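Local coordinates for protein PrimPol AEP domain (PP-N190) (Cyanophage S-2L, PDB 6ZP9) that is a primase-polymerase domain that probably synthesises phage DNA from nucleoside triphosphates, in a phage whose DNA carries 2-aminoadenine in place of adenine, at residues H22-K28 / I70-D74; I123-W127 / V161-A165; D77-I82 / R156-R160; V85-F89 / W127-S131. All coordinates share one frame; numbering follows the deposited sequence. Where two conformers were deposited one is given.

Interaction 1: residues H22-K28 / I70-D74; sequences HLSLLRK and IVVGD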
loop_
_atom_site.group_PDB
_atom_site.type_symbol
_atom_site.label_atom_id
_atom_site.label_comp_id
_atom_site.label_asym_id
_atom_site.label_seq_id
_atom_site.Cartn_x
_atom_site.Cartn_y
_atom_site.Cartn_z
ATOM N N HIS A 22 -3.084 -9.331 2.347
ATOM C CA HIS A 22 -2.392 -8.184 1.763
ATOM C C HIS A 22 -1.113 -8.620 1.061
ATOM O O HIS A 22 -0.863 -8.245 -0.093
ATOM C CB HIS A 22 -2.086 -7.158 2.863
ATOM C CG HIS A 22 -1.854 -5.766 2.362
ATOM N ND1 HIS A 22 -1.868 -4.666 3.197
ATOM C CD2 HIS A 22 -1.596 -5.290 1.117
ATOM C CE1 HIS A 22 -1.629 -3.572 2.490
ATOM N NE2 HIS A 22 -1.465 -3.922 1.225
ATOM N N LEU A 23 -0.294 -9.426 1.744
ATOM C CA LEU A 23 0.945 -9.928 1.150
ATOM C C LEU A 23 0.665 -10.812 -0.060
ATOM O O LEU A 23 1.368 -10.729 -1.076
ATOM C CB LEU A 23 1.751 -10.711 2.195
ATOM C CG LEU A 23 2.813 -9.958 3.005
ATOM C CD1 LEU A 23 2.237 -8.703 3.590
ATOM C CD2 LEU A 23 3.341 -10.838 4.116
ATOM N N SER A 24 -0.350 -11.675 0.045
ATOM C CA SER A 24 -0.686 -12.593 -1.033
ATOM C C SER A 24 -1.120 -11.841 -2.287
ATOM O O SER A 24 -0.658 -12.129 -3.398
ATOM C CB SER A 24 -1.796 -13.531 -0.560
ATOM O OG SER A 24 -1.909 -14.632 -1.437
ATOM N N LEU A 25 -2.022 -10.879 -2.133
ATOM C CA LEU A 25 -2.472 -10.129 -3.295
ATOM C C LEU A 25 -1.327 -9.344 -3.930
ATOM O O LEU A 25 -1.323 -9.124 -5.145
ATOM C CB LEU A 25 -3.620 -9.210 -2.897
ATOM C CG LEU A 25 -4.891 -9.927 -2.421
ATOM C CD1 LEU A 25 -5.907 -8.897 -1.918
ATOM C CD2 LEU A 25 -5.500 -10.781 -3.526
ATOM N N LEU A 26 -0.339 -8.943 -3.141
ATOM C CA LEU A 26 0.832 -8.263 -3.678
ATOM C C LEU A 26 1.897 -9.225 -4.184
ATOM O O LEU A 26 2.974 -8.765 -4.588
ATOM C CB LEU A 26 1.435 -7.340 -2.615
ATOM C CG LEU A 26 0.594 -6.102 -2.294
ATOM C CD1 LEU A 26 1.258 -5.339 -1.152
ATOM C CD2 LEU A 26 0.416 -5.215 -3.531
ATOM N N ARG A 27 1.615 -10.532 -4.179
ATOM C CA ARG A 27 2.559 -11.570 -4.613
ATOM C C ARG A 27 3.900 -11.456 -3.886
ATOM O O ARG A 27 4.962 -11.752 -4.441
ATOM C CB ARG A 27 2.733 -11.544 -6.134
ATOM C CG ARG A 27 1.410 -11.835 -6.856
ATOM C CD ARG A 27 1.487 -11.675 -8.381
ATOM N NE ARG A 27 2.456 -12.585 -8.979
ATOM C CZ ARG A 27 2.176 -13.828 -9.354
ATOM N NH1 ARG A 27 0.949 -14.306 -9.193
ATOM N NH2 ARG A 27 3.116 -14.591 -9.894
ATOM N N LYS A 28 3.854 -11.049 -2.619
ATOM C CA LYS A 28 5.046 -10.872 -1.802
ATOM C C LYS A 28 5.329 -12.109 -0.953
ATOM O O LYS A 28 4.508 -13.020 -0.817
ATOM C CB LYS A 28 4.903 -9.639 -0.911
ATOM C CG LYS A 28 5.074 -8.339 -1.655
ATOM C CD LYS A 28 4.791 -7.144 -0.739
ATOM C CE LYS A 28 5.946 -6.921 0.221
ATOM N NZ LYS A 28 7.183 -6.409 -0.460
ATOM N N ILE A 70 3.658 -1.491 5.460
ATOM C CA ILE A 70 4.672 -2.325 4.826
ATOM C C ILE A 70 5.269 -1.591 3.636
ATOM O O ILE A 70 4.594 -0.816 2.957
ATOM C CB ILE A 70 4.121 -3.693 4.366
ATOM C CG1 ILE A 70 2.814 -3.517 3.571
ATOM C CG2 ILE A 70 3.966 -4.628 5.572
ATOM C CD1 ILE A 70 2.359 -4.813 2.880
ATOM N N VAL A 71 6.545 -1.853 3.380
ATOM C CA VAL A 71 7.145 -1.440 2.120
ATOM C C VAL A 71 6.563 -2.310 1.013
ATOM O O VAL A 71 6.670 -3.542 1.056
ATOM C CB VAL A 71 8.673 -1.560 2.180
ATOM C CG1 VAL A 71 9.291 -1.056 0.874
ATOM C CG2 VAL A 71 9.214 -0.806 3.374
ATOM N N VAL A 72 5.924 -1.678 0.027
ATOM C CA VAL A 72 5.303 -2.449 -1.050
ATOM C C VAL A 72 6.374 -3.060 -1.953
ATOM O O VAL A 72 6.340 -4.259 -2.260
ATOM C CB VAL A 72 4.307 -1.575 -1.838
ATOM C CG1 VAL A 72 3.724 -2.347 -3.022
ATOM C CG2 VAL A 72 3.178 -1.073 -0.924
ATOM N N GLY A 73 7.358 -2.259 -2.360
ATOM C CA GLY A 73 8.436 -2.779 -3.174
ATOM C C GLY A 73 9.302 -3.784 -2.425
ATOM O O GLY A 73 9.248 -3.929 -1.202
ATOM N N ASP A 74 10.134 -4.491 -3.185
ATOM C CA ASP A 74 10.905 -5.602 -2.657
ATOM C C ASP A 74 12.392 -5.281 -2.636
ATOM O O ASP A 74 12.932 -4.749 -3.611
ATOM C CB ASP A 74 10.627 -6.857 -3.473
ATOM C CG ASP A 74 9.270 -7.436 -3.147
ATOM O OD1 ASP A 74 9.028 -7.666 -1.938
ATOM O OD2 ASP A 74 8.444 -7.633 -4.069
HETATM O O HOH W 1 7.919 -10.372 -4.440
HETATM O O HOH W 2 8.542 -5.257 1.922
#
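The imidazole of His22 lies under the end of Ile70. Ile70 CD1 sits 4.1 Å from the centroid of the His22 ring and only 4° off the ring normal, a CH-pi contact over the face. The same methyl touches Leu23 CD1 at 4.0 Å and also meets Leu26 CD1. Ile70 CG1 stands between its own backbone N and carbonyl carbon (chi1 49°), and CD1 extends from it into this apolar group. Leu26 CD1 reaches on to Val72 CG1. The ring of His22 is fixed from outside as well, since its ND1 is hydrogen-bonded to the backbone N of Ala165.

Lys28 makes the polar half. Its chain bends at chi3 and chi4 and brings NZ back over the 70-74 backbone. NZ forms a salt bridge with Asp74 OD1 at 2.7 Å, which it meets from above the carboxylate plane. It also donates to Val72 O at 2.9 Å, from above the carbonyl plane. The bonds to Val71 O and Gly73 O are weak. A water accepts from NZ while donating to Val71 O. Three N-H are thus shared among five acceptors, and the oxygens round NZ would probably stabilise its positive charge. A second water links Arg27 O to Asp74 OD2.

The turn that presents Lys28 closes the helix. Arg27 has positive phi. Arg27 N bonds back to Ser24 O, and Lys28 N to Leu23 O at 2.9 Å. This is a Schellman motif at the C-terminal end of helix 16-25, packed against the end of strand 67-71 in the antiparallel sheet that also holds strand 161-163.

Interaction 2: residues I123-W127 / V161-A165; sequences IHHYW and VMRLA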
loop_
_atom_site.group_PDB
_atom_site.type_symbol
_atom_site.label_atom_id
_atom_site.label_comp_id
_atom_site.label_asym_id
_atom_site.label_seq_id
_atom_site.Cartn_x
_atom_site.Cartn_y
_atom_site.Cartn_z
ATOM N N ILE A 123 -9.124 5.915 0.682
ATOM C CA ILE A 123 -9.100 4.566 0.131
ATOM C C ILE A 123 -7.770 4.371 -0.583
ATOM O O ILE A 123 -7.254 5.298 -1.231
ATOM C CB ILE A 123 -10.284 4.365 -0.837
ATOM C CG1 ILE A 123 -11.627 4.604 -0.129
ATOM C CG2 ILE A 123 -10.207 2.996 -1.551
ATOM C CD1 ILE A 123 -11.943 3.637 1.014
ATOM N N HIS A 124 -7.199 3.175 -0.473
ATOM C CA HIS A 124 -5.993 2.819 -1.210
ATOM C C HIS A 124 -6.355 1.902 -2.374
ATOM O O HIS A 124 -7.117 0.944 -2.202
ATOM C CB HIS A 124 -4.978 2.141 -0.287
ATOM C CG HIS A 124 -4.364 3.075 0.713
ATOM N ND1 HIS A 124 -3.363 2.691 1.580
ATOM C CD2 HIS A 124 -4.613 4.377 0.981
ATOM C CE1 HIS A 124 -3.016 3.719 2.333
ATOM N NE2 HIS A 124 -3.760 4.755 1.990
ATOM N N HIS A 125 -5.823 2.210 -3.556
ATOM C CA HIS A 125 -6.096 1.458 -4.776
ATOM C C HIS A 125 -4.815 0.789 -5.248
ATOM O O HIS A 125 -3.768 1.437 -5.309
ATOM C CB HIS A 125 -6.629 2.376 -5.881
ATOM C CG HIS A 125 -7.669 3.337 -5.408
ATOM N ND1 HIS A 125 -9.019 3.071 -5.488
ATOM C CD2 HIS A 125 -7.559 4.563 -4.844
ATOM C CE1 HIS A 125 -9.696 4.090 -4.989
ATOM N NE2 HIS A 125 -8.834 5.008 -4.592
ATOM N N TYR A 126 -4.899 -0.490 -5.596
ATOM C CA TYR A 126 -3.754 -1.252 -6.075
ATOM C C TYR A 126 -4.032 -1.905 -7.427
ATOM O O TYR A 126 -5.105 -2.474 -7.647
ATOM C CB TYR A 126 -3.382 -2.351 -5.101
ATOM C CG TYR A 126 -2.770 -1.927 -3.792
ATOM C CD1 TYR A 126 -3.572 -1.523 -2.728
ATOM C CD2 TYR A 126 -1.399 -1.995 -3.599
ATOM C CE1 TYR A 126 -3.019 -1.188 -1.515
ATOM C CE2 TYR A 126 -0.837 -1.654 -2.397
ATOM C CZ TYR A 126 -1.646 -1.259 -1.358
ATOM O OH TYR A 126 -1.080 -0.932 -0.149
ATOM N N TRP A 127 -3.041 -1.865 -8.310
ATOM C CA TRP A 127 -3.068 -2.596 -9.572
ATOM C C TRP A 127 -1.846 -3.511 -9.584
ATOM O O TRP A 127 -0.705 -3.032 -9.631
ATOM C CB TRP A 127 -3.067 -1.639 -10.768
ATOM C CG TRP A 127 -4.312 -0.790 -10.923
ATOM C CD1 TRP A 127 -5.364 -1.011 -11.780
ATOM C CD2 TRP A 127 -4.612 0.428 -10.233
ATOM N NE1 TRP A 127 -6.301 -0.009 -11.649
ATOM C CE2 TRP A 127 -5.863 0.888 -10.713
ATOM C CE3 TRP A 127 -3.950 1.175 -9.251
ATOM C CZ2 TRP A 127 -6.466 2.054 -10.237
ATOM C CZ3 TRP A 127 -4.557 2.341 -8.779
ATOM C CH2 TRP A 127 -5.800 2.767 -9.277
ATOM N N VAL A 161 6.006 3.131 1.801
ATOM C CA VAL A 161 5.245 2.234 2.667
ATOM C C VAL A 161 3.765 2.556 2.532
ATOM O O VAL A 161 3.381 3.697 2.263
ATOM C CB VAL A 161 5.698 2.319 4.145
ATOM C CG1 VAL A 161 7.166 1.984 4.286
ATOM C CG2 VAL A 161 5.392 3.695 4.743
ATOM N N MET A 162 2.917 1.559 2.743
ATOM C CA MET A 162 1.470 1.715 2.694
ATOM C C MET A 162 0.846 1.010 3.887
ATOM O O MET A 162 1.359 -0.007 4.362
ATOM C CB MET A 162 0.953 1.160 1.357
ATOM C CG MET A 162 1.359 1.907 0.094
ATOM S SD MET A 162 0.615 3.520 -0.056
ATOM C CE MET A 162 -0.913 2.895 -0.672
ATOM N N ARG A 163 -0.280 1.550 4.353
ATOM C CA ARG A 163 -1.001 0.980 5.489
ATOM C C ARG A 163 -1.235 -0.510 5.291
ATOM O O ARG A 163 -1.650 -0.951 4.215
ATOM C CB ARG A 163 -2.330 1.643 5.631
ATOM C CG ARG A 163 -2.285 2.985 6.316
ATOM C CD ARG A 163 -1.903 2.948 7.784
ATOM N NE ARG A 163 -1.865 4.292 8.285
ATOM C CZ ARG A 163 -2.793 4.817 9.038
ATOM N NH1 ARG A 163 -2.703 6.058 9.387
ATOM N NH2 ARG A 163 -3.761 4.109 9.450
ATOM N N LEU A 164 -0.962 -1.298 6.332
ATOM C CA LEU A 164 -1.081 -2.750 6.297
ATOM C C LEU A 164 -2.492 -3.183 6.712
ATOM O O LEU A 164 -3.010 -2.735 7.743
ATOM C CB LEU A 164 -0.016 -3.353 7.218
ATOM C CG LEU A 164 -0.014 -4.862 7.418
ATOM C CD1 LEU A 164 0.262 -5.591 6.096
ATOM C CD2 LEU A 164 0.992 -5.264 8.510
ATOM N N ALA A 165 -3.115 -4.045 5.901
ATOM C CA ALA A 165 -4.440 -4.576 6.220
ATOM C C ALA A 165 -4.389 -5.388 7.506
ATOM O O ALA A 165 -3.376 -6.005 7.831
ATOM C CB ALA A 165 -4.963 -5.462 5.086
HETATM O O HOH W 3 -2.471 0.028 1.770
#
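Two antiparallel sheets of the AEP domain face each other here, through strand 123-129 of one and strand 161-163 of the other. The short strand axes approach to 9.3 Å at an angle of 123°, so side chains bridge the gap. Met162 carries most of the contact. It is modelled in two conformers, and its side-chain contacts are those of the one described. In that conformer the chain bends at chi2 and chi3, which turns the terminal methyl back over His124. Met162 CE then lies 3.7 Å from the centroid of the His124 ring, over the face, in a CH-pi contact. The sulfur stands farther off and approaches that ring obliquely. Arg163 CB touches His124 CE1 at 4.0 Å. Tyr126 comes from the opposite direction to Met162, and its OH meets Met162 CB at 3.3 Å.

A water joins the polar atoms. It is hydrogen-bonded to His124 ND1 at 2.8 Å and to Tyr126 OH at 2.6 Å, at the edge and in the plane of both rings. It donates a hydrogen bond to Arg163 O at 2.8 Å. The two aromatic side chains and the opposing backbone therefore share one solvent molecule.

The polar end of Arg163 leads away to His169. Tyr126 stacks on Phe114 of strand 114-117 and also touches Leu26, just beyond helix 16-25. Phe89 of strand 85-90 packs on Met162, while Ile70 of strand 67-71 pairs with it through the backbone.

Interaction 3: residues D77-I82 / R156-R160; sequences DSDAEI and RNPSR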
loop_
_atom_site.group_PDB
_atom_site.type_symbol
_atom_site.label_atom_id
_atom_site.label_comp_id
_atom_site.label_asym_id
_atom_site.label_seq_id
_atom_site.Cartn_x
_atom_site.Cartn_y
_atom_site.Cartn_z
ATOM N N ASP A 77 14.393 -1.173 2.750
ATOM C CA ASP A 77 13.676 -0.040 3.325
ATOM C C ASP A 77 13.895 1.280 2.594
ATOM O O ASP A 77 13.087 2.205 2.759
ATOM C CB ASP A 77 14.093 0.163 4.789
ATOM C CG ASP A 77 13.676 -0.976 5.674
ATOM O OD1 ASP A 77 12.629 -1.595 5.390
ATOM O OD2 ASP A 77 14.394 -1.261 6.660
ATOM N N SER A 78 14.980 1.416 1.844
ATOM C CA SER A 78 15.280 2.651 1.133
ATOM C C SER A 78 15.132 2.430 -0.369
ATOM O O SER A 78 15.130 1.291 -0.853
ATOM C CB SER A 78 16.696 3.145 1.469
ATOM O OG SER A 78 17.693 2.240 1.010
ATOM N N ASP A 79 15.023 3.538 -1.109
ATOM C CA ASP A 79 14.824 3.436 -2.554
ATOM C C ASP A 79 15.927 2.625 -3.226
ATOM O O ASP A 79 15.644 1.774 -4.078
ATOM C CB ASP A 79 14.742 4.827 -3.184
ATOM C CG ASP A 79 13.482 5.574 -2.793
ATOM O OD1 ASP A 79 12.506 4.923 -2.336
ATOM O OD2 ASP A 79 13.465 6.818 -2.953
ATOM N N ALA A 80 17.192 2.862 -2.847
ATOM C CA ALA A 80 18.305 2.153 -3.473
ATOM C C ALA A 80 18.267 0.648 -3.233
ATOM O O ALA A 80 18.845 -0.109 -4.022
ATOM C CB ALA A 80 19.633 2.709 -2.963
ATOM N N GLU A 81 17.613 0.191 -2.162
ATOM C CA GLU A 81 17.535 -1.238 -1.895
ATOM C C GLU A 81 16.406 -1.929 -2.647
ATOM O O GLU A 81 16.340 -3.163 -2.610
ATOM C CB GLU A 81 17.350 -1.489 -0.399
ATOM C CG GLU A 81 18.518 -1.083 0.466
ATOM C CD GLU A 81 18.169 -1.159 1.938
ATOM O OE1 GLU A 81 17.524 -0.223 2.444
ATOM O OE2 GLU A 81 18.498 -2.177 2.577
ATOM N N ILE A 82 15.512 -1.189 -3.297
ATOM C CA ILE A 82 14.374 -1.800 -3.979
ATOM C C ILE A 82 14.816 -2.255 -5.359
ATOM O O ILE A 82 15.362 -1.465 -6.137
ATOM C CB ILE A 82 13.192 -0.820 -4.075
ATOM C CG1 ILE A 82 12.724 -0.400 -2.681
ATOM C CG2 ILE A 82 12.030 -1.461 -4.826
ATOM C CD1 ILE A 82 12.255 -1.561 -1.804
ATOM N N ARG A 156 5.340 8.276 -4.469
ATOM C CA ARG A 156 5.936 8.017 -5.746
ATOM C C ARG A 156 7.268 7.270 -5.784
ATOM O O ARG A 156 7.722 6.976 -6.841
ATOM C CB ARG A 156 6.129 9.371 -6.452
ATOM C CG ARG A 156 7.146 10.255 -5.819
ATOM C CD ARG A 156 7.157 11.658 -6.424
ATOM N NE ARG A 156 6.908 11.610 -7.867
ATOM C CZ ARG A 156 5.808 11.972 -8.545
ATOM N NH1 ARG A 156 5.814 11.865 -9.866
ATOM N NH2 ARG A 156 4.750 12.456 -7.950
ATOM N N ASN A 157 7.881 7.019 -4.644
ATOM C CA ASN A 157 9.218 6.437 -4.588
ATOM C C ASN A 157 9.151 4.926 -4.385
ATOM O O ASN A 157 8.194 4.412 -3.798
ATOM C CB ASN A 157 10.023 7.061 -3.452
ATOM C CG ASN A 157 9.341 6.911 -2.123
ATOM O OD1 ASN A 157 8.186 7.315 -1.963
ATOM N ND2 ASN A 157 10.040 6.319 -1.153
ATOM N N PRO A 158 10.148 4.171 -4.851
ATOM C CA PRO A 158 10.005 2.704 -4.841
ATOM C C PRO A 158 9.977 2.078 -3.452
ATOM O O PRO A 158 9.443 0.972 -3.320
ATOM C CB PRO A 158 11.213 2.214 -5.659
ATOM C CG PRO A 158 12.154 3.375 -5.710
ATOM C CD PRO A 158 11.329 4.617 -5.612
ATOM N N SER A 159 10.502 2.727 -2.410
ATOM C CA SER A 159 10.396 2.172 -1.065
ATOM C C SER A 159 9.204 2.727 -0.288
ATOM O O SER A 159 9.170 2.611 0.945
ATOM C CB SER A 159 11.691 2.402 -0.285
ATOM O OG SER A 159 11.927 3.779 -0.066
ATOM N N ARG A 160 8.219 3.303 -0.977
ATOM C CA ARG A 160 7.044 3.850 -0.307
ATOM C C ARG A 160 6.352 2.779 0.533
ATOM O O ARG A 160 6.145 1.651 0.068
ATOM C CB ARG A 160 6.067 4.410 -1.341
ATOM C CG ARG A 160 4.724 4.881 -0.777
ATOM C CD ARG A 160 4.900 5.903 0.324
ATOM N NE ARG A 160 5.933 6.892 0.009
ATOM C CZ ARG A 160 6.047 8.068 0.621
ATOM N NH1 ARG A 160 7.012 8.909 0.280
ATOM N NH2 ARG A 160 5.182 8.402 1.570
HETATM O O HOH W 4 10.616 2.779 3.145
#
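The carboxylate of Asp79 and the amide of Asn157 meet with their planes 60° apart. Asn157 ND2 donates to Asp79 OD1 at 3.1 Å, using the syn lone pair of that oxygen, and OD1 lies near the amide plane. At the other end of the amide, the guanidinium of Arg160 comes edge-on. Its NE and NH1 both donate to Asn157 OD1, each at 3.0 Å, and the NE bond lies on a lone pair. This side-on grip fixes the rotation of the amide and points ND2 at Asp79.

Asp79 OD1 takes two more bonds. Ser159 N reaches it nearly along the C-O bond direction, at 3.0 Å. Ser159 OG donates at 2.6 Å from above the carboxylate plane. A chi1 of 65° turns the hydroxyl to the same oxygen that its backbone N binds. Three donors on one oxygen would be expected to keep Asp79 ionised. The Pro158 ring crosses the Asp79 side chain at about a right angle, with CD 3.5 Å from Asp79 OD1. Its CB touches Ile82 CG2 at 3.9 Å.

The donors Asn157 and Ser159 stand on a type I beta turn from Asn157 to Arg160. A water joins the backbones, donating to both Asp77 O and Ser159 O. On the facing loop, Glu81 OE1 accepts from Ser78 OG and from the backbone N of Asp77 and Ser78.

This surface contact ties the loop between strands 67-71 and 85-90 to the loop entering strand 161-163. Val135 of helix 135-149 touches both Ile82 and Pro158. Asp77 forms a salt bridge with Arg34 of strand 34-38, and Val71 lies against Ile82.

Interaction 4: residues V85-F89 / W127-S131; sequences VNAIF and WVFHS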
loop_
_atom_site.group_PDB
_atom_site.type_symbol
_atom_site.label_atom_id
_atom_site.label_comp_id
_atom_site.label_asym_id
_atom_site.label_seq_id
_atom_site.Cartn_x
_atom_site.Cartn_y
_atom_site.Cartn_z
ATOM N N VAL A 85 9.061 -3.922 -7.950
ATOM C CA VAL A 85 7.788 -3.620 -7.304
ATOM C C VAL A 85 6.703 -4.380 -8.061
ATOM O O VAL A 85 6.730 -4.443 -9.296
ATOM C CB VAL A 85 7.495 -2.100 -7.271
ATOM C CG1 VAL A 85 6.352 -1.793 -6.315
ATOM C CG2 VAL A 85 8.730 -1.300 -6.857
ATOM N N ASN A 86 5.762 -4.982 -7.323
ATOM C CA ASN A 86 4.766 -5.863 -7.925
ATOM C C ASN A 86 3.447 -5.179 -8.268
ATOM O O ASN A 86 2.574 -5.826 -8.858
ATOM C CB ASN A 86 4.465 -7.031 -6.991
ATOM C CG ASN A 86 5.625 -7.963 -6.856
ATOM O OD1 ASN A 86 6.551 -7.920 -7.667
ATOM N ND2 ASN A 86 5.592 -8.820 -5.835
ATOM N N ALA A 87 3.272 -3.909 -7.911
ATOM C CA ALA A 87 2.010 -3.212 -8.114
ATOM C C ALA A 87 2.283 -1.721 -8.239
ATOM O O ALA A 87 3.272 -1.223 -7.703
ATOM C CB ALA A 87 1.049 -3.466 -6.942
ATOM N N ILE A 88 1.400 -1.006 -8.937
ATOM C CA ILE A 88 1.289 0.436 -8.750
ATOM C C ILE A 88 0.079 0.679 -7.854
ATOM O O ILE A 88 -0.799 -0.180 -7.707
ATOM C CB ILE A 88 1.175 1.225 -10.078
ATOM C CG1 ILE A 88 0.022 0.684 -10.933
ATOM C CG2 ILE A 88 2.526 1.220 -10.811
ATOM C CD1 ILE A 88 -0.194 1.468 -12.221
ATOM N N PHE A 89 0.026 1.860 -7.241
ATOM C CA PHE A 89 -0.958 2.109 -6.194
ATOM C C PHE A 89 -1.035 3.603 -5.916
ATOM O O PHE A 89 -0.090 4.351 -6.193
ATOM C CB PHE A 89 -0.600 1.348 -4.910
ATOM C CG PHE A 89 0.836 1.527 -4.479
ATOM C CD1 PHE A 89 1.824 0.669 -4.948
ATOM C CD2 PHE A 89 1.195 2.551 -3.621
ATOM C CE1 PHE A 89 3.144 0.831 -4.571
ATOM C CE2 PHE A 89 2.511 2.717 -3.234
ATOM C CZ PHE A 89 3.491 1.851 -3.708
ATOM N N TRP A 127 -3.041 -1.865 -8.310
ATOM C CA TRP A 127 -3.068 -2.596 -9.572
ATOM C C TRP A 127 -1.846 -3.511 -9.584
ATOM O O TRP A 127 -0.705 -3.032 -9.631
ATOM C CB TRP A 127 -3.067 -1.639 -10.768
ATOM C CG TRP A 127 -4.312 -0.790 -10.923
ATOM C CD1 TRP A 127 -5.364 -1.011 -11.780
ATOM C CD2 TRP A 127 -4.612 0.428 -10.233
ATOM N NE1 TRP A 127 -6.301 -0.009 -11.649
ATOM C CE2 TRP A 127 -5.863 0.888 -10.713
ATOM C CE3 TRP A 127 -3.950 1.175 -9.251
ATOM C CZ2 TRP A 127 -6.466 2.054 -10.237
ATOM C CZ3 TRP A 127 -4.557 2.341 -8.779
ATOM C CH2 TRP A 127 -5.800 2.767 -9.277
ATOM N N VAL A 128 -2.079 -4.827 -9.526
ATOM C CA VAL A 128 -1.010 -5.809 -9.361
ATOM C C VAL A 128 -0.632 -6.380 -10.718
ATOM O O VAL A 128 -1.508 -6.713 -11.527
ATOM C CB VAL A 128 -1.445 -6.930 -8.399
ATOM C CG1 VAL A 128 -0.315 -7.933 -8.218
ATOM C CG2 VAL A 128 -1.863 -6.328 -7.063
ATOM N N PHE A 129 0.670 -6.500 -10.971
ATOM C CA PHE A 129 1.162 -7.030 -12.235
ATOM C C PHE A 129 1.422 -8.534 -12.137
ATOM O O PHE A 129 1.579 -9.093 -11.048
ATOM C CB PHE A 129 2.436 -6.303 -12.660
ATOM C CG PHE A 129 2.249 -4.833 -12.847
ATOM C CD1 PHE A 129 1.581 -4.346 -13.962
ATOM C CD2 PHE A 129 2.733 -3.935 -11.907
ATOM C CE1 PHE A 129 1.396 -2.984 -14.137
ATOM C CE2 PHE A 129 2.555 -2.576 -12.073
ATOM C CZ PHE A 129 1.884 -2.099 -13.189
ATOM N N HIS A 130 1.471 -9.187 -13.305
ATOM C CA HIS A 130 1.727 -10.624 -13.336
ATOM C C HIS A 130 3.171 -10.971 -12.973
ATOM O O HIS A 130 3.433 -12.093 -12.520
ATOM C CB HIS A 130 1.347 -11.200 -14.713
ATOM C CG HIS A 130 2.086 -10.593 -15.869
ATOM N ND1 HIS A 130 3.444 -10.754 -16.058
ATOM C CD2 HIS A 130 1.649 -9.851 -16.917
ATOM C CE1 HIS A 130 3.815 -10.123 -17.160
ATOM N NE2 HIS A 130 2.745 -9.572 -17.704
ATOM N N SER A 131 4.099 -10.036 -13.126
ATOM C CA SER A 131 5.509 -10.244 -12.824
ATOM C C SER A 131 6.066 -9.004 -12.144
ATOM O O SER A 131 5.511 -7.909 -12.292
ATOM C CB SER A 131 6.316 -10.541 -14.099
ATOM O OG SER A 131 5.712 -11.578 -14.862
HETATM O O HOH W 5 3.902 -8.858 -9.667
#
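Ile88 sits between two aromatic residues of the neighbouring strand. Its CG1 lies between Trp127 CB, at 3.9 Å, and the Phe129 ring. Ile88 CG2 rests on the same ring, 4.0 Å from Phe129 CE2. The Phe129 ring also reaches the partner backbone, with CE2 3.7 Å from Ile88 N. On the face of the sheet away from Ile88 and Trp127, Ala87 CB packs on Val128 CG2.

These residues form an antiparallel ladder between strands 85-90 and 123-129, in the second sheet of the domain. Ile88 and Trp127 are a hydrogen-bonded pair, and Ala87 and Val128 a non-hydrogen-bonded one. Met191 of helix 188-194 covers Ile88, Trp127 and Phe129, and Trp138 of helix 135-149 also packs on Ile88. A calcium ion lies about 9 Å from the side chain of Phe129.

The backbone bonds run along the ladder. Trp127 N donates to Ile88 O at 2.9 Å, and Ile88 N donates to Trp127 O. Phe129 N donates to Asn86 O at 2.9 Å, where the first strand turns a corner. A water beyond it donates to Phe129 O and weakly to Asn86 O. The Asn86 side chain turns to Leu26 O, and Trp127 NE1 bonds to Pro110 O.

From the N terminus, interaction 1 comes first. It closes the loop from helix 16-25 to the end of strand 67-71. The chain then enters 77-82, which waits for 156-160 to complete interaction 3. Interaction 4 is nested inside that long loop, pairing 85-89 with 127-131. Interaction 2 starts on 123-127, sharing Trp127 with interaction 4. It ends at 161-165, directly after 156-160, so interactions 2 and 3 cross. Interaction 2 joins the two sheets, and interaction 4 pairs strands within one of them. Interactions 1 and 2 meet on neighbouring strands 67-71 and 161-163. Asn86 links interaction 4 to the helix end in interaction 1.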